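Local structure of Non-reducing end alpha-L-arabinofuranosidase BoGH43B (Bacteroides ovatus, 5JOZ) at residues Ile90-Tyr104 with Asp116-Ile129. The protein cleaves terminal non-reducing alpha-L-arabinofuranoside residues from xyloglucan side chains, converting their S units to X units. Residues are numbered along the deposited sequence; the frame is centred on the assembly and turned at random.
Sequences IGTNYGGKGSQGVFY and DPVWVGNWYVDPSI
The indole of Trp119 is held between Gln100 and Phe103. Gln100 lies over one face, its amide nearly parallel to the ring (planes 19° apart) and Gln100 OE1 3.4 Å from Trp119 CD1; the opposite face takes Phe103 CB and Pro117 CB, while Gly101 O meets the edge in plane. With CG between its backbone N and carbonyl carbon (chi1 68°), Phe103 turns a ring edge toward that indole face, an offset edge-to-face pair. Trp123 spreads one face over the Gln100-Gly101 backbone, Gly101 CA making a CH-pi contact 3.7 Å from the centroid of the six-membered ring, and Tyr94 CD1 comes to the indole edge. Val118 CB covers one face of the Tyr104 ring, whose edge receives Val120 CG1.

Two hydroxyls grip successive carbonyls: Tyr94 OH donates to Trp123 O (2.7 Å) from above the carbonyl plane, and Thr92 OG1 to Tyr124 O (2.9 Å) in it. Val102 N bonds to Asn122 O, and a water bridges Gln100 O, Val102 O and Gly121 N. Val102 CG1 packs tightly on Val120 CG2 (3.4 Å).

Tyr104 and Val118 form an antiparallel hydrogen-bonded pair, Phe103 and Trp119 a non-hydrogen-bonded one, making 118-119 an edge strand of sheet 74-83, 86-94, 102-107, 118-119, one blade of the GH43 five-bladed beta-propeller. The chain then crosses to strand 128-132 of the next blade, where Phe138 packs against Ile90, Val102 and Pro127. This connection carries Asp126, inferred to tune the pKa of Glu176, the probable proton donor, and orient it; Asp126 OD2 bonds to Gly177 N of strand 176-183, and its side chain touches Ala77 of strand 74-83.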
ATOM      1  N   ILE A  90     -13.112   3.519  -7.339  1.00 26.33           N
ATOM      2  CA  ILE A  90     -14.069   2.725  -6.576  1.00 24.44           C
ATOM      3  C   ILE A  90     -13.271   1.759  -5.702  1.00 24.10           C
ATOM      4  O   ILE A  90     -12.246   1.241  -6.131  1.00 25.08           O
ATOM      5  CB  ILE A  90     -15.072   1.984  -7.522  1.00 26.55           C
ATOM      6  CG1 ILE A  90     -16.324   1.534  -6.768  1.00 30.47           C
ATOM      7  CG2 ILE A  90     -14.453   0.773  -8.201  1.00 25.23           C
ATOM      8  CD1 ILE A  90     -17.415   0.987  -7.658  1.00 31.44           C
ATOM      9  N   GLY A  91     -13.721   1.550  -4.471  1.00 21.77           N
ATOM     10  CA  GLY A  91     -13.118   0.553  -3.587  1.00 22.04           C
ATOM     11  C   GLY A  91     -14.076   0.133  -2.507  1.00 23.61           C
ATOM     12  O   GLY A  91     -15.265   0.471  -2.557  1.00 29.86           O
ATOM     13  N   THR A  92     -13.572  -0.611  -1.533  1.00 25.96           N
ATOM     14  CA  THR A  92     -14.363  -1.004  -0.361  1.00 27.42           C
ATOM     15  C   THR A  92     -13.643  -0.640   0.947  1.00 28.92           C
ATOM     16  O   THR A  92     -12.448  -0.874   1.082  1.00 28.56           O
ATOM     17  CB  THR A  92     -14.619  -2.514  -0.359  1.00 29.10           C
ATOM     18  OG1 THR A  92     -14.779  -2.976  -1.701  1.00 28.69           O
ATOM     19  CG2 THR A  92     -15.869  -2.852   0.444  1.00 31.51           C
ATOM     20  N   ASN A  93     -14.387  -0.082   1.898  1.00 32.08           N
ATOM     21  CA  ASN A  93     -13.905   0.208   3.258  1.00 32.03           C
ATOM     22  C   ASN A  93     -14.570  -0.785   4.227  1.00 29.73           C
ATOM     23  O   ASN A  93     -15.794  -0.801   4.352  1.00 32.02           O
ATOM     24  CB  ASN A  93     -14.262   1.662   3.600  1.00 35.09           C
ATOM     25  CG  ASN A  93     -13.826   2.086   4.999  1.00 41.21           C
ATOM     26  OD1 ASN A  93     -14.049   1.387   5.995  1.00 39.67           O
ATOM     27  ND2 ASN A  93     -13.233   3.271   5.081  1.00 43.94           N
ATOM     28  N   TYR A  94     -13.773  -1.616   4.894  1.00 28.74           N
ATOM     29  CA  TYR A  94     -14.283  -2.549   5.911  1.00 33.62           C
ATOM     30  C   TYR A  94     -13.828  -2.136   7.297  1.00 35.95           C
ATOM     31  O   TYR A  94     -12.624  -2.080   7.557  1.00 38.44           O
ATOM     32  CB  TYR A  94     -13.792  -3.981   5.661  1.00 36.32           C
ATOM     33  CG  TYR A  94     -14.360  -4.658   4.427  1.00 44.83           C
ATOM     34  CD1 TYR A  94     -15.611  -5.278   4.451  1.00 41.02           C
ATOM     35  CD2 TYR A  94     -13.628  -4.704   3.239  1.00 44.10           C
ATOM     36  CE1 TYR A  94     -16.121  -5.904   3.321  1.00 42.52           C
ATOM     37  CE2 TYR A  94     -14.130  -5.330   2.107  1.00 47.10           C
ATOM     38  CZ  TYR A  94     -15.375  -5.929   2.149  1.00 45.70           C
ATOM     39  OH  TYR A  94     -15.859  -6.546   1.014  1.00 36.04           O
ATOM     40  N   GLY A  95     -14.787  -1.853   8.179  1.00 35.79           N
ATOM     41  CA  GLY A  95     -14.532  -1.759   9.617  1.00 33.04           C
ATOM     42  C   GLY A  95     -14.459  -0.370  10.218  1.00 34.31           C
ATOM     43  O   GLY A  95     -14.508  -0.229  11.438  1.00 39.31           O
ATOM     44  N   GLY A  96     -14.325   0.658   9.381  1.00 39.43           N
ATOM     45  CA  GLY A  96     -14.311   2.038   9.856  1.00 35.94           C
ATOM     46  C   GLY A  96     -15.698   2.536  10.244  1.00 43.04           C
ATOM     47  O   GLY A  96     -16.686   2.276   9.539  1.00 34.00           O
ATOM     48  N   LYS A  97     -15.769   3.258  11.362  1.00 48.20           N
ATOM     49  CA  LYS A  97     -17.030   3.808  11.846  1.00 44.85           C
ATOM     50  C   LYS A  97     -17.532   4.808  10.822  1.00 44.65           C
ATOM     51  O   LYS A  97     -16.825   5.766  10.482  1.00 36.21           O
ATOM     52  CB  LYS A  97     -16.867   4.482  13.211  1.00 44.58           C
ATOM     53  N   GLY A  98     -18.738   4.552  10.318  1.00 49.42           N
ATOM     54  CA  GLY A  98     -19.357   5.369   9.276  1.00 51.98           C
ATOM     55  C   GLY A  98     -19.193   4.841   7.859  1.00 53.11           C
ATOM     56  O   GLY A  98     -19.612   5.506   6.914  1.00 55.13           O
ATOM     57  N   SER A  99     -18.583   3.664   7.697  1.00 49.55           N
ATOM     58  CA  SER A  99     -18.438   3.050   6.374  1.00 48.27           C
ATOM     59  C   SER A  99     -19.710   2.286   6.017  1.00 42.24           C
ATOM     60  O   SER A  99     -20.217   1.495   6.819  1.00 45.58           O
ATOM     61  CB  SER A  99     -17.233   2.095   6.322  1.00 49.54           C
ATOM     62  OG  SER A  99     -17.173   1.394   5.080  1.00 40.99           O
ATOM     63  N   GLN A 100     -20.212   2.547   4.813  1.00 37.96           N
ATOM     64  CA  GLN A 100     -21.297   1.786   4.195  1.00 37.83           C
ATOM     65  C   GLN A 100     -20.772   0.798   3.127  1.00 36.41           C
ATOM     66  O   GLN A 100     -21.536   0.325   2.302  1.00 38.50           O
ATOM     67  CB  GLN A 100     -22.316   2.764   3.585  1.00 37.02           C
ATOM     68  CG  GLN A 100     -22.797   3.867   4.542  1.00 40.56           C
ATOM     69  CD  GLN A 100     -23.651   4.949   3.877  1.00 42.31           C
ATOM     70  OE1 GLN A 100     -23.477   6.140   4.142  1.00 44.31           O
ATOM     71  NE2 GLN A 100     -24.577   4.542   3.010  1.00 43.42           N
ATOM     72  N   GLY A 101     -19.475   0.482   3.143  1.00 35.19           N
ATOM     73  CA  GLY A 101     -18.910  -0.576   2.291  1.00 33.84           C
ATOM     74  C   GLY A 101     -18.323  -0.020   1.008  1.00 32.54           C
ATOM     75  O   GLY A 101     -17.344   0.727   1.044  1.00 30.13           O
ATOM     76  N   VAL A 102     -18.924  -0.370  -0.130  1.00 30.95           N
ATOM     77  CA  VAL A 102     -18.388   0.025  -1.422  1.00 27.69           C
ATOM     78  C   VAL A 102     -18.699   1.481  -1.694  1.00 25.75           C
ATOM     79  O   VAL A 102     -19.819   1.913  -1.494  1.00 30.90           O
ATOM     80  CB  VAL A 102     -18.914  -0.892  -2.543  1.00 30.73           C
ATOM     81  CG1 VAL A 102     -18.494  -0.398  -3.920  1.00 29.13           C
ATOM     82  CG2 VAL A 102     -18.411  -2.314  -2.316  1.00 28.96           C
ATOM     83  N   PHE A 103     -17.698   2.226  -2.155  1.00 26.12           N
ATOM     84  CA  PHE A 103     -17.839   3.654  -2.475  1.00 28.13           C
ATOM     85  C   PHE A 103     -17.025   3.985  -3.717  1.00 25.70           C
ATOM     86  O   PHE A 103     -16.113   3.251  -4.065  1.00 26.49           O
ATOM     87  CB  PHE A 103     -17.311   4.524  -1.322  1.00 30.89           C
ATOM     88  CG  PHE A 103     -15.826   4.422  -1.151  1.00 27.75           C
ATOM     89  CD1 PHE A 103     -15.288   3.387  -0.418  1.00 25.44           C
ATOM     90  CD2 PHE A 103     -14.966   5.303  -1.804  1.00 29.38           C
ATOM     91  CE1 PHE A 103     -13.919   3.230  -0.310  1.00 24.81           C
ATOM     92  CE2 PHE A 103     -13.588   5.159  -1.692  1.00 31.00           C
ATOM     93  CZ  PHE A 103     -13.068   4.116  -0.939  1.00 27.14           C
ATOM     94  N   TYR A 104     -17.317   5.115  -4.346  1.00 26.20           N
ATOM     95  CA  TYR A 104     -16.358   5.734  -5.241  1.00 28.20           C
ATOM     96  C   TYR A 104     -16.231   7.223  -5.003  1.00 27.36           C
ATOM     97  O   TYR A 104     -17.096   7.836  -4.392  1.00 28.95           O
ATOM     98  CB  TYR A 104     -16.636   5.415  -6.730  1.00 33.10           C
ATOM     99  CG  TYR A 104     -17.896   5.987  -7.351  1.00 36.78           C
ATOM    100  CD1 TYR A 104     -19.108   5.307  -7.265  1.00 39.66           C
ATOM    101  CD2 TYR A 104     -17.866   7.188  -8.076  1.00 41.90           C
ATOM    102  CE1 TYR A 104     -20.264   5.815  -7.846  1.00 41.71           C
ATOM    103  CE2 TYR A 104     -19.024   7.705  -8.664  1.00 43.23           C
ATOM    104  CZ  TYR A 104     -20.221   7.011  -8.543  1.00 42.79           C
ATOM    105  OH  TYR A 104     -21.379   7.500  -9.113  1.00 48.91           O
ATOM    106  N   ASP A 116     -16.244  13.690  -1.926  1.00 31.96           N
ATOM    107  CA  ASP A 116     -16.713  12.837  -0.829  1.00 31.03           C
ATOM    108  C   ASP A 116     -17.212  11.530  -1.443  1.00 30.44           C
ATOM    109  O   ASP A 116     -17.417  11.470  -2.652  1.00 29.09           O
ATOM    110  CB  ASP A 116     -17.815  13.555  -0.032  1.00 34.50           C
ATOM    111  CG  ASP A 116     -17.292  14.767   0.756  1.00 39.20           C
ATOM    112  OD1 ASP A 116     -16.059  14.938   0.901  1.00 37.10           O
ATOM    113  OD2 ASP A 116     -18.128  15.552   1.247  1.00 40.60           O
ATOM    114  N   PRO A 117     -17.389  10.473  -0.628  1.00 34.08           N
ATOM    115  CA  PRO A 117     -17.768   9.196  -1.240  1.00 33.28           C
ATOM    116  C   PRO A 117     -19.217   9.152  -1.722  1.00 39.26           C
ATOM    117  O   PRO A 117     -20.114   9.729  -1.103  1.00 37.59           O
ATOM    118  CB  PRO A 117     -17.558   8.169  -0.124  1.00 32.05           C
ATOM    119  CG  PRO A 117     -17.364   8.926   1.134  1.00 33.85           C
ATOM    120  CD  PRO A 117     -17.316  10.392   0.843  1.00 36.90           C
ATOM    121  N   VAL A 118     -19.410   8.481  -2.847  1.00 43.54           N
ATOM    122  CA  VAL A 118     -20.714   8.079  -3.322  1.00 40.33           C
ATOM    123  C   VAL A 118     -20.841   6.609  -2.935  1.00 38.22           C
ATOM    124  O   VAL A 118     -20.221   5.729  -3.552  1.00 35.28           O
ATOM    125  CB  VAL A 118     -20.832   8.286  -4.844  1.00 44.67           C
ATOM    126  CG1 VAL A 118     -22.177   7.780  -5.353  1.00 48.94           C
ATOM    127  CG2 VAL A 118     -20.625   9.764  -5.189  1.00 43.07           C
ATOM    128  N   TRP A 119     -21.615   6.357  -1.885  1.00 34.98           N
ATOM    129  CA  TRP A 119     -21.832   5.006  -1.385  1.00 36.29           C
ATOM    130  C   TRP A 119     -22.873   4.319  -2.273  1.00 42.26           C
ATOM    131  O   TRP A 119     -23.992   4.824  -2.444  1.00 45.89           O
ATOM    132  CB  TRP A 119     -22.317   5.025   0.063  1.00 35.31           C
ATOM    133  CG  TRP A 119     -21.433   5.754   1.013  1.00 33.20           C
ATOM    134  CD1 TRP A 119     -21.619   7.022   1.492  1.00 35.19           C
ATOM    135  CD2 TRP A 119     -20.239   5.266   1.621  1.00 36.62           C
ATOM    136  NE1 TRP A 119     -20.611   7.355   2.354  1.00 35.74           N
ATOM    137  CE2 TRP A 119     -19.743   6.301   2.453  1.00 38.81           C
ATOM    138  CE3 TRP A 119     -19.527   4.059   1.541  1.00 37.65           C
ATOM    139  CZ2 TRP A 119     -18.571   6.164   3.206  1.00 40.97           C
ATOM    140  CZ3 TRP A 119     -18.354   3.923   2.287  1.00 40.09           C
ATOM    141  CH2 TRP A 119     -17.895   4.971   3.116  1.00 43.05           C
ATOM    142  N   VAL A 120     -22.491   3.171  -2.829  1.00 41.57           N
ATOM    143  CA  VAL A 120     -23.312   2.436  -3.795  1.00 41.90           C
ATOM    144  C   VAL A 120     -24.271   1.435  -3.110  1.00 42.30           C
ATOM    145  O   VAL A 120     -25.250   0.981  -3.717  1.00 39.00           O
ATOM    146  CB  VAL A 120     -22.436   1.743  -4.879  1.00 42.22           C
ATOM    147  CG1 VAL A 120     -21.433   2.724  -5.478  1.00 40.40           C
ATOM    148  CG2 VAL A 120     -21.717   0.518  -4.335  1.00 41.40           C
ATOM    149  N   GLY A 121     -23.967   1.076  -1.866  1.00 39.75           N
ATOM    150  CA  GLY A 121     -24.886   0.343  -1.012  1.00 39.10           C
ATOM    151  C   GLY A 121     -24.717  -1.151  -1.002  1.00 36.81           C
ATOM    152  O   GLY A 121     -25.705  -1.882  -0.981  1.00 41.25           O
ATOM    153  N   ASN A 122     -23.471  -1.610  -1.005  1.00 35.49           N
ATOM    154  CA  ASN A 122     -23.171  -3.027  -0.758  1.00 37.32           C
ATOM    155  C   ASN A 122     -21.769  -3.188  -0.166  1.00 36.49           C
ATOM    156  O   ASN A 122     -20.997  -2.222  -0.103  1.00 35.92           O
ATOM    157  CB  ASN A 122     -23.372  -3.883  -2.030  1.00 33.32           C
ATOM    158  CG  ASN A 122     -22.490  -3.457  -3.198  1.00 35.76           C
ATOM    159  OD1 ASN A 122     -21.271  -3.635  -3.183  1.00 36.40           O
ATOM    160  ND2 ASN A 122     -23.118  -2.945  -4.246  1.00 41.43           N
ATOM    161  N   TRP A 123     -21.458  -4.409   0.261  1.00 37.36           N
ATOM    162  CA  TRP A 123     -20.196  -4.716   0.930  1.00 37.39           C
ATOM    163  C   TRP A 123     -19.307  -5.671   0.106  1.00 41.87           C
ATOM    164  O   TRP A 123     -18.482  -6.401   0.662  1.00 32.23           O
ATOM    165  CB  TRP A 123     -20.505  -5.294   2.313  1.00 40.05           C
ATOM    166  CG  TRP A 123     -21.117  -4.284   3.239  1.00 47.16           C
ATOM    167  CD1 TRP A 123     -22.439  -3.962   3.340  1.00 48.89           C
ATOM    168  CD2 TRP A 123     -20.427  -3.449   4.176  1.00 50.45           C
ATOM    169  NE1 TRP A 123     -22.617  -2.983   4.287  1.00 56.44           N
ATOM    170  CE2 TRP A 123     -21.399  -2.649   4.818  1.00 53.84           C
ATOM    171  CE3 TRP A 123     -19.082  -3.299   4.535  1.00 53.51           C
ATOM    172  CZ2 TRP A 123     -21.071  -1.711   5.807  1.00 54.17           C
ATOM    173  CZ3 TRP A 123     -18.752  -2.366   5.518  1.00 52.90           C
ATOM    174  CH2 TRP A 123     -19.743  -1.584   6.141  1.00 52.98           C
ATOM    175  N   TYR A 124     -19.453  -5.659  -1.222  1.00 41.86           N
ATOM    176  CA  TYR A 124     -18.663  -6.564  -2.056  1.00 39.21           C
ATOM    177  C   TYR A 124     -17.194  -6.125  -2.093  1.00 38.44           C
ATOM    178  O   TYR A 124     -16.885  -4.932  -2.155  1.00 39.62           O
ATOM    179  CB  TYR A 124     -19.245  -6.672  -3.466  1.00 40.95           C
ATOM    180  CG  TYR A 124     -20.642  -7.288  -3.514  1.00 42.58           C
ATOM    181  CD1 TYR A 124     -20.903  -8.529  -2.927  1.00 40.18           C
ATOM    182  CD2 TYR A 124     -21.693  -6.641  -4.164  1.00 42.58           C
ATOM    183  CE1 TYR A 124     -22.173  -9.094  -2.968  1.00 41.74           C
ATOM    184  CE2 TYR A 124     -22.969  -7.204  -4.212  1.00 42.62           C
ATOM    185  CZ  TYR A 124     -23.202  -8.428  -3.618  1.00 39.86           C
ATOM    186  OH  TYR A 124     -24.458  -8.987  -3.670  1.00 44.88           O
ATOM    187  N   VAL A 125     -16.296  -7.097  -1.997  1.00 38.12           N
ATOM    188  CA  VAL A 125     -14.863  -6.852  -2.121  1.00 35.46           C
ATOM    189  C   VAL A 125     -14.529  -6.702  -3.603  1.00 34.68           C
ATOM    190  O   VAL A 125     -15.242  -7.236  -4.459  1.00 38.65           O
ATOM    191  CB  VAL A 125     -14.044  -7.990  -1.445  1.00 41.69           C
ATOM    192  CG1 VAL A 125     -14.010  -9.268  -2.291  1.00 43.51           C
ATOM    193  CG2 VAL A 125     -12.636  -7.517  -1.102  1.00 45.84           C
ATOM    194  N   ASP A 126     -13.466  -5.962  -3.901  1.00 30.01           N
ATOM    195  CA  ASP A 126     -12.943  -5.833  -5.257  1.00 31.59           C
ATOM    196  C   ASP A 126     -13.964  -5.339  -6.285  1.00 33.02           C
ATOM    197  O   ASP A 126     -14.100  -5.916  -7.361  1.00 30.44           O
ATOM    198  CB  ASP A 126     -12.336  -7.177  -5.705  1.00 40.31           C
ATOM    199  CG  ASP A 126     -11.188  -7.631  -4.817  1.00 39.88           C
ATOM    200  OD1 ASP A 126     -10.754  -6.843  -3.952  1.00 41.75           O
ATOM    201  OD2 ASP A 126     -10.713  -8.774  -5.002  1.00 41.02           O
ATOM    202  N   PRO A 127     -14.685  -4.255  -5.963  1.00 36.07           N
ATOM    203  CA  PRO A 127     -15.584  -3.708  -6.971  1.00 35.14           C
ATOM    204  C   PRO A 127     -14.773  -3.125  -8.113  1.00 32.06           C
ATOM    205  O   PRO A 127     -13.773  -2.465  -7.867  1.00 27.37           O
ATOM    206  CB  PRO A 127     -16.310  -2.589  -6.216  1.00 36.74           C
ATOM    207  CG  PRO A 127     -15.323  -2.150  -5.179  1.00 36.08           C
ATOM    208  CD  PRO A 127     -14.627  -3.411  -4.758  1.00 30.58           C
ATOM    209  N   SER A 128     -15.188  -3.377  -9.347  1.00 31.04           N
ATOM    210  CA  SER A 128     -14.519  -2.793 -10.499  1.00 29.47           C
ATOM    211  C   SER A 128     -15.513  -2.062 -11.355  1.00 29.51           C
ATOM    212  O   SER A 128     -16.682  -2.425 -11.380  1.00 31.78           O
ATOM    213  CB  SER A 128     -13.831  -3.873 -11.320  1.00 28.64           C
ATOM    214  OG  SER A 128     -13.041  -3.287 -12.338  1.00 29.91           O
ATOM    215  N   ILE A 129     -15.038  -1.038 -12.063  1.00 30.72           N
ATOM    216  CA  ILE A 129     -15.875  -0.303 -13.009  1.00 32.51           C
ATOM    217  C   ILE A 129     -15.210  -0.256 -14.369  1.00 29.13           C
ATOM    218  O   ILE A 129     -13.996  -0.365 -14.467  1.00 27.16           O
ATOM    219  CB  ILE A 129     -16.224   1.136 -12.536  1.00 38.04           C
ATOM    220  CG1 ILE A 129     -14.991   1.893 -12.027  1.00 41.41           C
ATOM    221  CG2 ILE A 129     -17.280   1.104 -11.432  1.00 43.30           C
ATOM    222  CD1 ILE A 129     -15.225   3.379 -11.834  1.00 42.88           C
TER
HETATM  223  O   HOH W   1     -22.043   1.456  -0.033  1.00 37.16           O